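Local coordinates for protein Lic11098 (Leptospira interrogans serogroup Icterohaemorrhagiae serovar copenhageni, PDB 4U08) that is of unknown function but, as a leucine-rich repeat protein of a human pathogen and a putative virulence factor, probably binds partner molecules, at residues 136-141 against 159-164; 181-186 against 201-206; 206-211 against 229-234. All coordinates share one frame; numbering follows the deposited sequence.

Interaction 1: 136-141 against 159-164; sequences RLQTLY and NLESLG. With CA (calcium ion), chain H.
The side-chain amide of Gln138 and the carboxylate of Glu161 stack with their planes 23° apart, Gln138 NE2 4.0 Å from Glu161 OE2. Glu161 OE2 also binds a calcium ion, 2.6 Å away, and Glu184 supplies another ligand; a carboxylate suits this place, since its negative charge would favour the cation. The other flat group, the Tyr141 ring, turns an edge to Gly164, whose CA lies near the ring plane; lacking a side chain, Gly164 leaves room for that edge. Between these two groups run strands 139-141 and 162-164, parallel neighbours in the concave face of a leucine-rich repeat solenoid. Gln138 O receives two N-H groups, from Glu161 N at 2.8 Å and Ser162 N at 3.0 Å, and the ladder continues through Leu140 N to Ser162 O and Gly164 N to Leu140 O. On the core side Leu160 CD1 packs 3.8 Å from Leu140 CB, and Leu140 CD2 lies beside Leu163 CD1; branched apolar chains fill this interior. On the Tyr141 side, Thr139 rests its CG2 4.0 Å from Ser162 CB. With Thr139 OG1 beside the backbone N and anti to the carbonyl carbon (chi1 -47°), and Ser162 OG set likewise, the two hydroxyls share a water.

Interaction 2: 181-186 against 201-206; sequences RNLESL and GQLQNL. With CA (calcium ion), chain H.
Leu206 CD1 packs closely, 3.8 Å from Leu186 CB and 3.6 Å from Glu184 O. Leu206 CG stands opposite its own backbone N (chi1 -162°), which lays the side chain alongside that of Leu183. Leu203 completes the apolar cluster by crossing Leu186 at about a right angle, Leu203 CD1 to Leu186 CD2 4.2 Å. Leucine fits each of these positions, since its forked end fills the interior of the solenoid coil. A type I turn from Leu203 to Leu206, held by Leu206 N to Leu203 O, presents both leucines to the cluster. Next to the cluster a water bridges the two backbones, accepting from Asn205 N and lying 2.7 Å from Leu183 O. Toward the outside the packing gives way to a second water, which donates to Asn182 O and to Glu184 OE2, at 2.7 Å each, and accepts from Asn205 ND2. The Asn182 and Asn205 amides stand side by side with planes 64° apart, while Asn182 ND2 bonds to Gln158 O. Exposed Arg181 is poorly ordered. Glu184 OE1 reaches the calcium ion at 2.9 Å. Leu183 and Leu186 rest on Leu163 of strand 162-164, and Leu203 meets Leu226 in the following coil.

Interaction 3: 206-211 against 229-234; sequences LQILHL and LQKLLL. With ZN (zinc ion), chain F.
Leu229 lays its CD1 3.9 Å from Leu209 CB and beside Leu206, an apolar start suited to the core of the repeat. At Gln230 the chain turns to the surface: its N and that of Lys231 both bond to Gln207 O, and its side-chain amide runs beside that of Gln207, planes 11° apart, with Gln230 NE2 3.6 Å from Gln207 CG. The long aliphatic stem of Lys231 suits this place: Ile208 CD1 lies along it, 3.6 Å from Lys231 CD; Lys231 O takes the N-H of Leu209. Leu232 returns to the core, CD1 next to Leu209 CD2. Leu233 faces the concave side, where its CD1 approaches the His210 ring obliquely, 3.4 Å from both His210 CD2 and His210 NE2. With CG beside its backbone N (chi1 -76°), the His210 ring lies alongside Leu233, and His210 ND1 binds a zinc ion at 2.2 Å, with a water on the metal in the ring plane. Leu233 N binds Leu209 O, and Leu233 O receives Leu211 N at 2.9 Å. Last, Leu234 CD2 meets Leu211 CD1 at 3.8 Å, while side chains of Asn237 and Asn260 bond to Leu234 O, as in the asparagine ladders of leucine-rich repeats. The parallel pair 208-210 and 231-233 is flanked by strands 185-187 and 254-256.

How the interactions relate
The three contacts follow one another along the solenoid. Interactions 1 and 2, with centres 11 Å apart, meet at the calcium ion, where Glu161 and Glu184 from successive coils bind one metal, which also carries a water common to both contacts. Their backbones join too, with Glu161 O 2.8 Å from Glu184 N. Interactions 2 and 3, about 10 Å apart between centres, share Leu206, which ends the turn of one and opens the strand segment of the other; Glu184 O continues the pattern 2.8 Å from Gln207 N. Interactions 1 and 3 do not touch, their nearest atoms being about 6 Å apart. Interaction 3 instead carries a zinc ion, on the side chain of His210.

Interaction 1: 136-141 against 159-164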
ATOM      1  N   ARG A 136      -8.537   3.375 -21.946  1.00 36.65           N
ATOM      2  CA  ARG A 136      -9.236   2.244 -21.319  1.00 37.12           C
ATOM      3  C   ARG A 136      -8.384   1.645 -20.185  1.00 39.48           C
ATOM      4  O   ARG A 136      -8.873   0.802 -19.434  1.00 39.21           O
ATOM      5  CB  ARG A 136      -9.642   1.175 -22.358  1.00 38.35           C
ATOM      6  CG  ARG A 136     -10.891   1.589 -23.142  1.00 47.99           C
ATOM      7  CD  ARG A 136     -11.434   0.465 -23.997  1.00 66.61           C
ATOM      8  NE  ARG A 136     -12.847   0.670 -24.325  1.00 82.63           N
ATOM      9  CZ  ARG A 136     -13.624  -0.244 -24.896  1.00108.47           C
ATOM     10  NH1 ARG A 136     -13.133  -1.439 -25.215  1.00101.25           N
ATOM     11  NH2 ARG A 136     -14.898   0.024 -25.153  1.00101.00           N
ATOM     12  N   LEU A 137      -7.113   2.104 -20.037  1.00 33.96           N
ATOM     13  CA  LEU A 137      -6.195   1.584 -19.015  1.00 31.37           C
ATOM     14  C   LEU A 137      -6.728   1.833 -17.614  1.00 34.54           C
ATOM     15  O   LEU A 137      -7.048   2.971 -17.255  1.00 32.94           O
ATOM     16  CB  LEU A 137      -4.765   2.139 -19.172  1.00 30.75           C
ATOM     17  CG  LEU A 137      -3.643   1.287 -18.561  1.00 34.68           C
ATOM     18  CD1 LEU A 137      -3.417  -0.003 -19.377  1.00 33.77           C
ATOM     19  CD2 LEU A 137      -2.355   2.054 -18.496  1.00 36.89           C
ATOM     20  N   GLN A 138      -6.854   0.744 -16.846  1.00 32.58           N
ATOM     21  CA  GLN A 138      -7.359   0.782 -15.476  1.00 32.12           C
ATOM     22  C   GLN A 138      -6.248   0.524 -14.473  1.00 33.69           C
ATOM     23  O   GLN A 138      -6.293   1.050 -13.363  1.00 32.95           O
ATOM     24  CB  GLN A 138      -8.479  -0.275 -15.305  1.00 33.28           C
ATOM     25  CG  GLN A 138      -9.801   0.175 -15.904  1.00 43.88           C
ATOM     26  CD  GLN A 138     -10.935  -0.823 -15.782  1.00 60.75           C
ATOM     27  OE1 GLN A 138     -11.917  -0.759 -16.531  1.00 59.03           O
ATOM     28  NE2 GLN A 138     -10.846  -1.747 -14.836  1.00 45.59           N
ATOM     29  N   THR A 139      -5.264  -0.281 -14.856  1.00 30.58           N
ATOM     30  CA  THR A 139      -4.168  -0.683 -13.980  1.00 31.42           C
ATOM     31  C   THR A 139      -2.822  -0.549 -14.685  1.00 34.58           C
ATOM     32  O   THR A 139      -2.608  -1.099 -15.778  1.00 33.30           O
ATOM     33  CB  THR A 139      -4.413  -2.114 -13.435  1.00 42.48           C
ATOM     34  OG1 THR A 139      -5.766  -2.234 -12.967  1.00 43.80           O
ATOM     35  CG2 THR A 139      -3.482  -2.481 -12.335  1.00 45.45           C
ATOM     36  N   LEU A 140      -1.897   0.140 -14.014  1.00 29.52           N
ATOM     37  CA  LEU A 140      -0.550   0.386 -14.536  1.00 28.86           C
ATOM     38  C   LEU A 140       0.492   0.157 -13.459  1.00 32.19           C
ATOM     39  O   LEU A 140       0.530   0.901 -12.488  1.00 31.70           O
ATOM     40  CB  LEU A 140      -0.477   1.829 -15.068  1.00 28.29           C
ATOM     41  CG  LEU A 140       0.871   2.302 -15.644  1.00 32.87           C
ATOM     42  CD1 LEU A 140       1.377   1.365 -16.758  1.00 32.23           C
ATOM     43  CD2 LEU A 140       0.733   3.716 -16.161  1.00 33.40           C
ATOM     44  N   TYR A 141       1.324  -0.867 -13.619  1.00 30.80           N
ATOM     45  CA  TYR A 141       2.372  -1.187 -12.655  1.00 32.12           C
ATOM     46  C   TYR A 141       3.732  -0.851 -13.230  1.00 35.31           C
ATOM     47  O   TYR A 141       4.130  -1.430 -14.244  1.00 37.62           O
ATOM     48  CB  TYR A 141       2.317  -2.683 -12.273  1.00 35.35           C
ATOM     49  CG  TYR A 141       1.019  -3.075 -11.602  1.00 40.68           C
ATOM     50  CD1 TYR A 141       0.609  -2.463 -10.418  1.00 43.15           C
ATOM     51  CD2 TYR A 141       0.216  -4.080 -12.128  1.00 42.46           C
ATOM     52  CE1 TYR A 141      -0.576  -2.832  -9.787  1.00 46.33           C
ATOM     53  CE2 TYR A 141      -0.953  -4.485 -11.482  1.00 43.44           C
ATOM     54  CZ  TYR A 141      -1.345  -3.854 -10.312  1.00 54.01           C
ATOM     55  OH  TYR A 141      -2.500  -4.221  -9.670  1.00 59.88           O
ATOM     56  N   ASN A 159      -9.246   6.903 -16.981  1.00 33.75           N
ATOM     57  CA  ASN A 159      -9.838   5.679 -16.446  1.00 33.74           C
ATOM     58  C   ASN A 159      -8.958   4.924 -15.442  1.00 36.26           C
ATOM     59  O   ASN A 159      -9.388   3.892 -14.944  1.00 36.38           O
ATOM     60  CB  ASN A 159     -10.220   4.736 -17.606  1.00 37.28           C
ATOM     61  CG  ASN A 159     -11.640   4.860 -18.067  1.00 62.54           C
ATOM     62  OD1 ASN A 159     -12.328   5.861 -17.823  1.00 63.28           O
ATOM     63  ND2 ASN A 159     -12.101   3.832 -18.754  1.00 58.47           N
ATOM     64  N   LEU A 160      -7.725   5.400 -15.178  1.00 29.74           N
ATOM     65  CA  LEU A 160      -6.792   4.711 -14.291  1.00 27.60           C
ATOM     66  C   LEU A 160      -7.304   4.622 -12.864  1.00 31.23           C
ATOM     67  O   LEU A 160      -7.736   5.617 -12.281  1.00 30.87           O
ATOM     68  CB  LEU A 160      -5.386   5.338 -14.347  1.00 26.30           C
ATOM     69  CG  LEU A 160      -4.223   4.452 -13.928  1.00 29.43           C
ATOM     70  CD1 LEU A 160      -3.991   3.308 -14.945  1.00 30.24           C
ATOM     71  CD2 LEU A 160      -2.947   5.281 -13.751  1.00 27.80           C
ATOM     72  N   GLU A 161      -7.276   3.411 -12.335  1.00 30.79           N
ATOM     73  CA  GLU A 161      -7.738   3.084 -10.981  1.00 30.53           C
ATOM     74  C   GLU A 161      -6.598   2.689 -10.065  1.00 32.21           C
ATOM     75  O   GLU A 161      -6.688   2.962  -8.876  1.00 32.32           O
ATOM     76  CB  GLU A 161      -8.777   1.959 -11.036  1.00 31.08           C
ATOM     77  CG  GLU A 161     -10.138   2.458 -11.482  1.00 44.19           C
ATOM     78  CD  GLU A 161     -11.165   1.386 -11.785  1.00 72.97           C
ATOM     79  OE1 GLU A 161     -12.140   1.703 -12.502  1.00 71.13           O
ATOM     80  OE2 GLU A 161     -10.985   0.229 -11.338  1.00 66.64           O
ATOM     81  N   SER A 162      -5.555   2.017 -10.583  1.00 27.10           N
ATOM     82  CA  SER A 162      -4.402   1.625  -9.778  1.00 27.67           C
ATOM     83  C   SER A 162      -3.133   1.995 -10.515  1.00 32.04           C
ATOM     84  O   SER A 162      -2.963   1.625 -11.684  1.00 31.49           O
ATOM     85  CB  SER A 162      -4.382   0.129  -9.475  1.00 32.10           C
ATOM     86  OG  SER A 162      -5.599  -0.346  -8.931  1.00 45.39           O
ATOM     87  N   LEU A 163      -2.235   2.684  -9.807  1.00 27.21           N
ATOM     88  CA  LEU A 163      -0.943   3.119 -10.332  1.00 26.47           C
ATOM     89  C   LEU A 163       0.142   2.699  -9.348  1.00 32.52           C
ATOM     90  O   LEU A 163       0.125   3.129  -8.190  1.00 32.83           O
ATOM     91  CB  LEU A 163      -0.947   4.650 -10.529  1.00 25.39           C
ATOM     92  CG  LEU A 163       0.365   5.285 -11.008  1.00 28.36           C
ATOM     93  CD1 LEU A 163       0.832   4.675 -12.368  1.00 26.57           C
ATOM     94  CD2 LEU A 163       0.214   6.783 -11.112  1.00 29.58           C
ATOM     95  N   GLY A 164       1.035   1.833  -9.802  1.00 29.50           N
ATOM     96  CA  GLY A 164       2.147   1.349  -8.999  1.00 30.06           C
ATOM     97  C   GLY A 164       3.444   1.994  -9.446  1.00 35.01           C
ATOM     98  O   GLY A 164       3.870   1.798 -10.581  1.00 35.40           O
TER
HETATM   99 CA    CA H 506     -11.976  -0.732  -9.139  1.00 62.51          CA
HETATM  100  O   HOH W   1      -6.911   5.338 -18.513  1.00 31.20           O
HETATM  101  O   HOH W   2      -7.401  -1.449 -10.914  1.00 59.40           O
HETATM  102  O   HOH W   3     -12.456  -1.172  -6.591  1.00 47.38           O

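Interaction 2: 181-186 against 201-206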
ATOM      1  N   ARG A 181      -8.735  11.419 -11.683  1.00 33.35           N
ATOM      2  CA  ARG A 181      -9.984  11.505 -10.922  1.00 35.22           C
ATOM      3  C   ARG A 181     -10.623  10.163 -10.579  1.00 36.70           C
ATOM      4  O   ARG A 181     -11.395  10.109  -9.623  1.00 38.51           O
ATOM      5  CB  ARG A 181     -10.982  12.433 -11.625  1.00 40.51           C
ATOM      6  CG  ARG A 181     -10.866  13.871 -11.116  1.00 59.10           C
ATOM      7  CD  ARG A 181     -11.459  14.908 -12.067  1.00 77.18           C
ATOM      8  NE  ARG A 181     -12.881  14.685 -12.349  1.00 89.04           N
ATOM      9  CZ  ARG A 181     -13.883  15.209 -11.649  1.00104.84           C
ATOM     10  NH1 ARG A 181     -13.636  16.001 -10.613  1.00 93.27           N
ATOM     11  NH2 ARG A 181     -15.141  14.945 -11.981  1.00 89.88           N
ATOM     12  N   ASN A 182     -10.268   9.091 -11.298  1.00 30.03           N
ATOM     13  CA  ASN A 182     -10.754   7.761 -11.006  1.00 29.62           C
ATOM     14  C   ASN A 182      -9.766   6.925 -10.204  1.00 29.52           C
ATOM     15  O   ASN A 182     -10.053   5.769  -9.925  1.00 29.51           O
ATOM     16  CB  ASN A 182     -11.172   7.041 -12.286  1.00 33.71           C
ATOM     17  CG  ASN A 182     -12.502   7.525 -12.817  1.00 61.60           C
ATOM     18  OD1 ASN A 182     -13.519   7.540 -12.112  1.00 59.74           O
ATOM     19  ND2 ASN A 182     -12.520   7.984 -14.057  1.00 51.20           N
ATOM     20  N   LEU A 183      -8.582   7.483  -9.853  1.00 25.83           N
ATOM     21  CA  LEU A 183      -7.565   6.706  -9.135  1.00 25.98           C
ATOM     22  C   LEU A 183      -8.048   6.265  -7.757  1.00 29.23           C
ATOM     23  O   LEU A 183      -8.565   7.081  -6.999  1.00 29.25           O
ATOM     24  CB  LEU A 183      -6.218   7.475  -9.043  1.00 25.61           C
ATOM     25  CG  LEU A 183      -4.954   6.627  -8.786  1.00 27.54           C
ATOM     26  CD1 LEU A 183      -4.592   5.735  -9.981  1.00 26.72           C
ATOM     27  CD2 LEU A 183      -3.769   7.510  -8.426  1.00 24.72           C
ATOM     28  N   GLU A 184      -7.920   4.982  -7.468  1.00 29.35           N
ATOM     29  CA  GLU A 184      -8.335   4.410  -6.183  1.00 29.84           C
ATOM     30  C   GLU A 184      -7.140   3.962  -5.361  1.00 33.69           C
ATOM     31  O   GLU A 184      -7.201   3.984  -4.125  1.00 34.74           O
ATOM     32  CB  GLU A 184      -9.285   3.229  -6.388  1.00 31.21           C
ATOM     33  CG  GLU A 184     -10.605   3.650  -7.019  1.00 39.98           C
ATOM     34  CD  GLU A 184     -11.515   2.521  -7.456  1.00 57.02           C
ATOM     35  OE1 GLU A 184     -11.080   1.350  -7.409  1.00 49.53           O
ATOM     36  OE2 GLU A 184     -12.664   2.811  -7.859  1.00 62.20           O
ATOM     37  N   SER A 185      -6.062   3.530  -6.036  1.00 27.36           N
ATOM     38  CA  SER A 185      -4.862   3.057  -5.354  1.00 26.71           C
ATOM     39  C   SER A 185      -3.607   3.693  -5.952  1.00 30.14           C
ATOM     40  O   SER A 185      -3.391   3.636  -7.163  1.00 28.01           O
ATOM     41  CB  SER A 185      -4.789   1.536  -5.411  1.00 29.81           C
ATOM     42  OG  SER A 185      -3.640   1.061  -4.741  1.00 42.46           O
ATOM     43  N   LEU A 186      -2.782   4.280  -5.104  1.00 26.38           N
ATOM     44  CA  LEU A 186      -1.526   4.913  -5.535  1.00 25.92           C
ATOM     45  C   LEU A 186      -0.365   4.333  -4.723  1.00 30.77           C
ATOM     46  O   LEU A 186      -0.293   4.552  -3.527  1.00 30.80           O
ATOM     47  CB  LEU A 186      -1.618   6.458  -5.409  1.00 25.21           C
ATOM     48  CG  LEU A 186      -0.354   7.284  -5.768  1.00 29.33           C
ATOM     49  CD1 LEU A 186       0.202   6.919  -7.174  1.00 29.28           C
ATOM     50  CD2 LEU A 186      -0.632   8.761  -5.653  1.00 33.60           C
ATOM     51  N   GLY A 201      -4.492  16.362  -3.355  1.00 29.98           N
ATOM     52  CA  GLY A 201      -5.844  16.548  -2.823  1.00 29.65           C
ATOM     53  C   GLY A 201      -6.953  16.453  -3.852  1.00 35.20           C
ATOM     54  O   GLY A 201      -8.115  16.253  -3.492  1.00 35.60           O
ATOM     55  N   GLN A 202      -6.607  16.537  -5.134  1.00 30.71           N
ATOM     56  CA  GLN A 202      -7.603  16.435  -6.219  1.00 30.32           C
ATOM     57  C   GLN A 202      -8.011  14.964  -6.519  1.00 32.78           C
ATOM     58  O   GLN A 202      -8.925  14.714  -7.313  1.00 32.17           O
ATOM     59  CB  GLN A 202      -7.063  17.114  -7.491  1.00 32.06           C
ATOM     60  CG  GLN A 202      -6.834  18.616  -7.367  1.00 37.35           C
ATOM     61  CD  GLN A 202      -5.973  19.199  -8.484  1.00 51.54           C
ATOM     62  OE1 GLN A 202      -5.691  18.573  -9.512  1.00 46.55           O
ATOM     63  NE2 GLN A 202      -5.508  20.415  -8.288  1.00 46.24           N
ATOM     64  N   LEU A 203      -7.335  13.983  -5.890  1.00 28.44           N
ATOM     65  CA  LEU A 203      -7.604  12.569  -6.114  1.00 27.48           C
ATOM     66  C   LEU A 203      -8.829  12.128  -5.286  1.00 32.50           C
ATOM     67  O   LEU A 203      -8.720  11.358  -4.328  1.00 28.29           O
ATOM     68  CB  LEU A 203      -6.358  11.729  -5.836  1.00 27.73           C
ATOM     69  CG  LEU A 203      -5.114  12.041  -6.723  1.00 31.37           C
ATOM     70  CD1 LEU A 203      -3.923  11.239  -6.275  1.00 30.73           C
ATOM     71  CD2 LEU A 203      -5.383  11.704  -8.176  1.00 35.22           C
ATOM     72  N   GLN A 204     -10.010  12.614  -5.702  1.00 32.84           N
ATOM     73  CA  GLN A 204     -11.286  12.407  -5.003  1.00 32.98           C
ATOM     74  C   GLN A 204     -11.708  10.956  -4.851  1.00 34.13           C
ATOM     75  O   GLN A 204     -12.463  10.671  -3.937  1.00 38.26           O
ATOM     76  CB  GLN A 204     -12.414  13.234  -5.644  1.00 35.30           C
ATOM     77  CG  GLN A 204     -12.173  14.746  -5.593  1.00 53.81           C
ATOM     78  CD  GLN A 204     -12.029  15.279  -4.187  1.00 67.40           C
ATOM     79  OE1 GLN A 204     -13.004  15.436  -3.454  1.00 61.40           O
ATOM     80  NE2 GLN A 204     -10.801  15.572  -3.781  1.00 53.92           N
ATOM     81  N   ASN A 205     -11.247  10.035  -5.712  1.00 26.84           N
ATOM     82  CA  ASN A 205     -11.618   8.634  -5.589  1.00 26.49           C
ATOM     83  C   ASN A 205     -10.581   7.785  -4.852  1.00 28.65           C
ATOM     84  O   ASN A 205     -10.812   6.603  -4.644  1.00 29.52           O
ATOM     85  CB  ASN A 205     -11.950   8.027  -6.961  1.00 28.94           C
ATOM     86  CG  ASN A 205     -13.380   8.237  -7.382  1.00 50.41           C
ATOM     87  OD1 ASN A 205     -14.091   9.110  -6.877  1.00 44.71           O
ATOM     88  ND2 ASN A 205     -13.828   7.432  -8.320  1.00 43.05           N
ATOM     89  N   LEU A 206      -9.441   8.385  -4.457  1.00 26.14           N
ATOM     90  CA  LEU A 206      -8.343   7.653  -3.815  1.00 25.05           C
ATOM     91  C   LEU A 206      -8.762   7.014  -2.509  1.00 28.13           C
ATOM     92  O   LEU A 206      -9.267   7.695  -1.630  1.00 27.33           O
ATOM     93  CB  LEU A 206      -7.104   8.524  -3.608  1.00 24.11           C
ATOM     94  CG  LEU A 206      -5.799   7.774  -3.359  1.00 27.94           C
ATOM     95  CD1 LEU A 206      -5.328   7.057  -4.669  1.00 29.34           C
ATOM     96  CD2 LEU A 206      -4.689   8.774  -2.904  1.00 25.64           C
TER
HETATM   97 CA    CA H 506     -11.976  -0.732  -9.139  1.00 62.51          CA
HETATM   98  O   HOH W   4     -12.575   5.040  -9.370  1.00 37.54           O
HETATM   99  O   HOH W   5      -8.905   9.716  -7.417  1.00 30.16           O
HETATM  100  O   HOH W   3     -12.456  -1.172  -6.591  1.00 47.38           O

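Interaction 3: 206-211 against 229-234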
ATOM      1  N   LEU A 206      -9.441   8.385  -4.457  1.00 26.14           N
ATOM      2  CA  LEU A 206      -8.343   7.653  -3.815  1.00 25.05           C
ATOM      3  C   LEU A 206      -8.762   7.014  -2.509  1.00 28.13           C
ATOM      4  O   LEU A 206      -9.267   7.695  -1.630  1.00 27.33           O
ATOM      5  CB  LEU A 206      -7.104   8.524  -3.608  1.00 24.11           C
ATOM      6  CG  LEU A 206      -5.799   7.774  -3.359  1.00 27.94           C
ATOM      7  CD1 LEU A 206      -5.328   7.057  -4.669  1.00 29.34           C
ATOM      8  CD2 LEU A 206      -4.689   8.774  -2.904  1.00 25.64           C
ATOM      9  N   GLN A 207      -8.556   5.712  -2.414  1.00 25.81           N
ATOM     10  CA  GLN A 207      -8.901   4.929  -1.233  1.00 25.20           C
ATOM     11  C   GLN A 207      -7.664   4.473  -0.484  1.00 28.75           C
ATOM     12  O   GLN A 207      -7.721   4.301   0.731  1.00 27.90           O
ATOM     13  CB  GLN A 207      -9.721   3.701  -1.638  1.00 27.03           C
ATOM     14  CG  GLN A 207     -11.104   4.045  -2.200  1.00 30.77           C
ATOM     15  CD  GLN A 207     -11.701   2.879  -2.971  1.00 49.18           C
ATOM     16  OE1 GLN A 207     -12.384   3.069  -3.970  1.00 54.22           O
ATOM     17  NE2 GLN A 207     -11.456   1.650  -2.554  1.00 47.83           N
ATOM     18  N   ILE A 208      -6.583   4.162  -1.215  1.00 26.88           N
ATOM     19  CA  ILE A 208      -5.340   3.638  -0.641  1.00 28.09           C
ATOM     20  C   ILE A 208      -4.141   4.445  -1.148  1.00 31.61           C
ATOM     21  O   ILE A 208      -3.929   4.550  -2.353  1.00 29.66           O
ATOM     22  CB  ILE A 208      -5.153   2.125  -0.976  1.00 32.48           C
ATOM     23  CG1 ILE A 208      -6.412   1.254  -0.663  1.00 34.24           C
ATOM     24  CG2 ILE A 208      -3.896   1.555  -0.323  1.00 33.97           C
ATOM     25  CD1 ILE A 208      -6.995   1.154   0.665  1.00 49.83           C
ATOM     26  N   LEU A 209      -3.330   4.952  -0.223  1.00 27.20           N
ATOM     27  CA  LEU A 209      -2.130   5.715  -0.545  1.00 26.82           C
ATOM     28  C   LEU A 209      -0.947   5.117   0.220  1.00 31.77           C
ATOM     29  O   LEU A 209      -0.910   5.203   1.451  1.00 31.16           O
ATOM     30  CB  LEU A 209      -2.351   7.215  -0.193  1.00 26.22           C
ATOM     31  CG  LEU A 209      -1.182   8.222  -0.431  1.00 29.45           C
ATOM     32  CD1 LEU A 209      -0.603   8.111  -1.871  1.00 28.80           C
ATOM     33  CD2 LEU A 209      -1.634   9.652  -0.181  1.00 29.25           C
ATOM     34  N   HIS A 210      -0.018   4.467  -0.506  1.00 28.60           N
ATOM     35  CA  HIS A 210       1.178   3.828   0.028  1.00 29.53           C
ATOM     36  C   HIS A 210       2.361   4.755  -0.159  1.00 32.55           C
ATOM     37  O   HIS A 210       2.755   5.028  -1.297  1.00 31.49           O
ATOM     38  CB  HIS A 210       1.416   2.486  -0.682  1.00 32.19           C
ATOM     39  CG  HIS A 210       0.488   1.397  -0.219  1.00 38.27           C
ATOM     40  ND1 HIS A 210       0.619   0.114  -0.670  1.00 41.83           N
ATOM     41  CD2 HIS A 210      -0.552   1.447   0.648  1.00 41.42           C
ATOM     42  CE1 HIS A 210      -0.346  -0.582  -0.088  1.00 41.76           C
ATOM     43  NE2 HIS A 210      -1.071   0.180   0.721  1.00 41.77           N
ATOM     44  N   LEU A 211       2.864   5.313   0.938  1.00 27.69           N
ATOM     45  CA  LEU A 211       3.987   6.256   0.916  1.00 26.85           C
ATOM     46  C   LEU A 211       5.108   5.845   1.856  1.00 31.99           C
ATOM     47  O   LEU A 211       5.904   6.690   2.280  1.00 32.92           O
ATOM     48  CB  LEU A 211       3.499   7.656   1.284  1.00 26.25           C
ATOM     49  CG  LEU A 211       2.810   8.441   0.165  1.00 29.98           C
ATOM     50  CD1 LEU A 211       2.081   9.609   0.730  1.00 29.24           C
ATOM     51  CD2 LEU A 211       3.825   8.931  -0.845  1.00 31.67           C
ATOM     52  N   LEU A 229     -10.416   8.462   1.032  1.00 23.60           N
ATOM     53  CA  LEU A 229      -9.251   7.762   1.579  1.00 23.64           C
ATOM     54  C   LEU A 229      -9.602   6.873   2.780  1.00 26.91           C
ATOM     55  O   LEU A 229     -10.224   7.348   3.719  1.00 26.24           O
ATOM     56  CB  LEU A 229      -8.116   8.748   1.955  1.00 23.20           C
ATOM     57  CG  LEU A 229      -6.707   8.126   2.110  1.00 26.74           C
ATOM     58  CD1 LEU A 229      -6.150   7.624   0.768  1.00 28.37           C
ATOM     59  CD2 LEU A 229      -5.730   9.143   2.693  1.00 28.02           C
ATOM     60  N   GLN A 230      -9.196   5.609   2.716  1.00 25.48           N
ATOM     61  CA  GLN A 230      -9.428   4.587   3.747  1.00 24.50           C
ATOM     62  C   GLN A 230      -8.149   4.172   4.422  1.00 27.47           C
ATOM     63  O   GLN A 230      -8.156   3.866   5.617  1.00 27.56           O
ATOM     64  CB  GLN A 230     -10.103   3.362   3.128  1.00 25.62           C
ATOM     65  CG  GLN A 230     -11.564   3.605   2.731  1.00 35.32           C
ATOM     66  CD  GLN A 230     -12.081   2.583   1.735  1.00 61.14           C
ATOM     67  OE1 GLN A 230     -11.799   1.389   1.820  1.00 55.49           O
ATOM     68  NE2 GLN A 230     -12.852   3.037   0.755  1.00 64.01           N
ATOM     69  N   LYS A 231      -7.046   4.102   3.667  1.00 23.67           N
ATOM     70  CA  LYS A 231      -5.767   3.666   4.214  1.00 23.33           C
ATOM     71  C   LYS A 231      -4.667   4.646   3.805  1.00 29.24           C
ATOM     72  O   LYS A 231      -4.463   4.901   2.615  1.00 27.32           O
ATOM     73  CB  LYS A 231      -5.394   2.244   3.740  1.00 26.33           C
ATOM     74  CG  LYS A 231      -6.340   1.157   4.258  1.00 34.99           C
ATOM     75  CD  LYS A 231      -5.875  -0.207   3.800  1.00 47.68           C
ATOM     76  CE  LYS A 231      -6.900  -1.256   4.134  1.00 66.62           C
ATOM     77  NZ  LYS A 231      -6.905  -2.338   3.117  1.00 82.14           N
ATOM     78  N   LEU A 232      -3.945   5.166   4.808  1.00 25.69           N
ATOM     79  CA  LEU A 232      -2.843   6.087   4.595  1.00 26.37           C
ATOM     80  C   LEU A 232      -1.608   5.487   5.266  1.00 30.93           C
ATOM     81  O   LEU A 232      -1.541   5.442   6.502  1.00 26.68           O
ATOM     82  CB  LEU A 232      -3.214   7.483   5.152  1.00 26.05           C
ATOM     83  CG  LEU A 232      -2.154   8.616   5.028  1.00 29.45           C
ATOM     84  CD1 LEU A 232      -1.626   8.748   3.580  1.00 28.60           C
ATOM     85  CD2 LEU A 232      -2.721   9.941   5.505  1.00 31.67           C
ATOM     86  N   LEU A 233      -0.647   4.985   4.452  1.00 27.47           N
ATOM     87  CA  LEU A 233       0.547   4.343   5.000  1.00 27.74           C
ATOM     88  C   LEU A 233       1.751   5.251   4.839  1.00 31.38           C
ATOM     89  O   LEU A 233       2.247   5.438   3.722  1.00 31.23           O
ATOM     90  CB  LEU A 233       0.801   2.975   4.372  1.00 28.82           C
ATOM     91  CG  LEU A 233      -0.376   1.984   4.274  1.00 37.62           C
ATOM     92  CD1 LEU A 233       0.138   0.615   3.843  1.00 39.55           C
ATOM     93  CD2 LEU A 233      -1.154   1.842   5.614  1.00 38.17           C
ATOM     94  N   LEU A 234       2.193   5.833   5.953  1.00 27.21           N
ATOM     95  CA  LEU A 234       3.302   6.794   6.013  1.00 26.70           C
ATOM     96  C   LEU A 234       4.502   6.312   6.820  1.00 33.15           C
ATOM     97  O   LEU A 234       5.351   7.124   7.201  1.00 32.50           O
ATOM     98  CB  LEU A 234       2.793   8.135   6.536  1.00 26.21           C
ATOM     99  CG  LEU A 234       1.919   8.926   5.556  1.00 29.49           C
ATOM    100  CD1 LEU A 234       1.034   9.904   6.285  1.00 27.48           C
ATOM    101  CD2 LEU A 234       2.771   9.628   4.506  1.00 31.13           C
TER
HETATM  102 ZN    ZN F 504       1.956  -0.514  -2.357  1.00 78.55          ZN
HETATM  103  O   HOH W   6       3.551   0.901  -3.023  1.00 26.77           O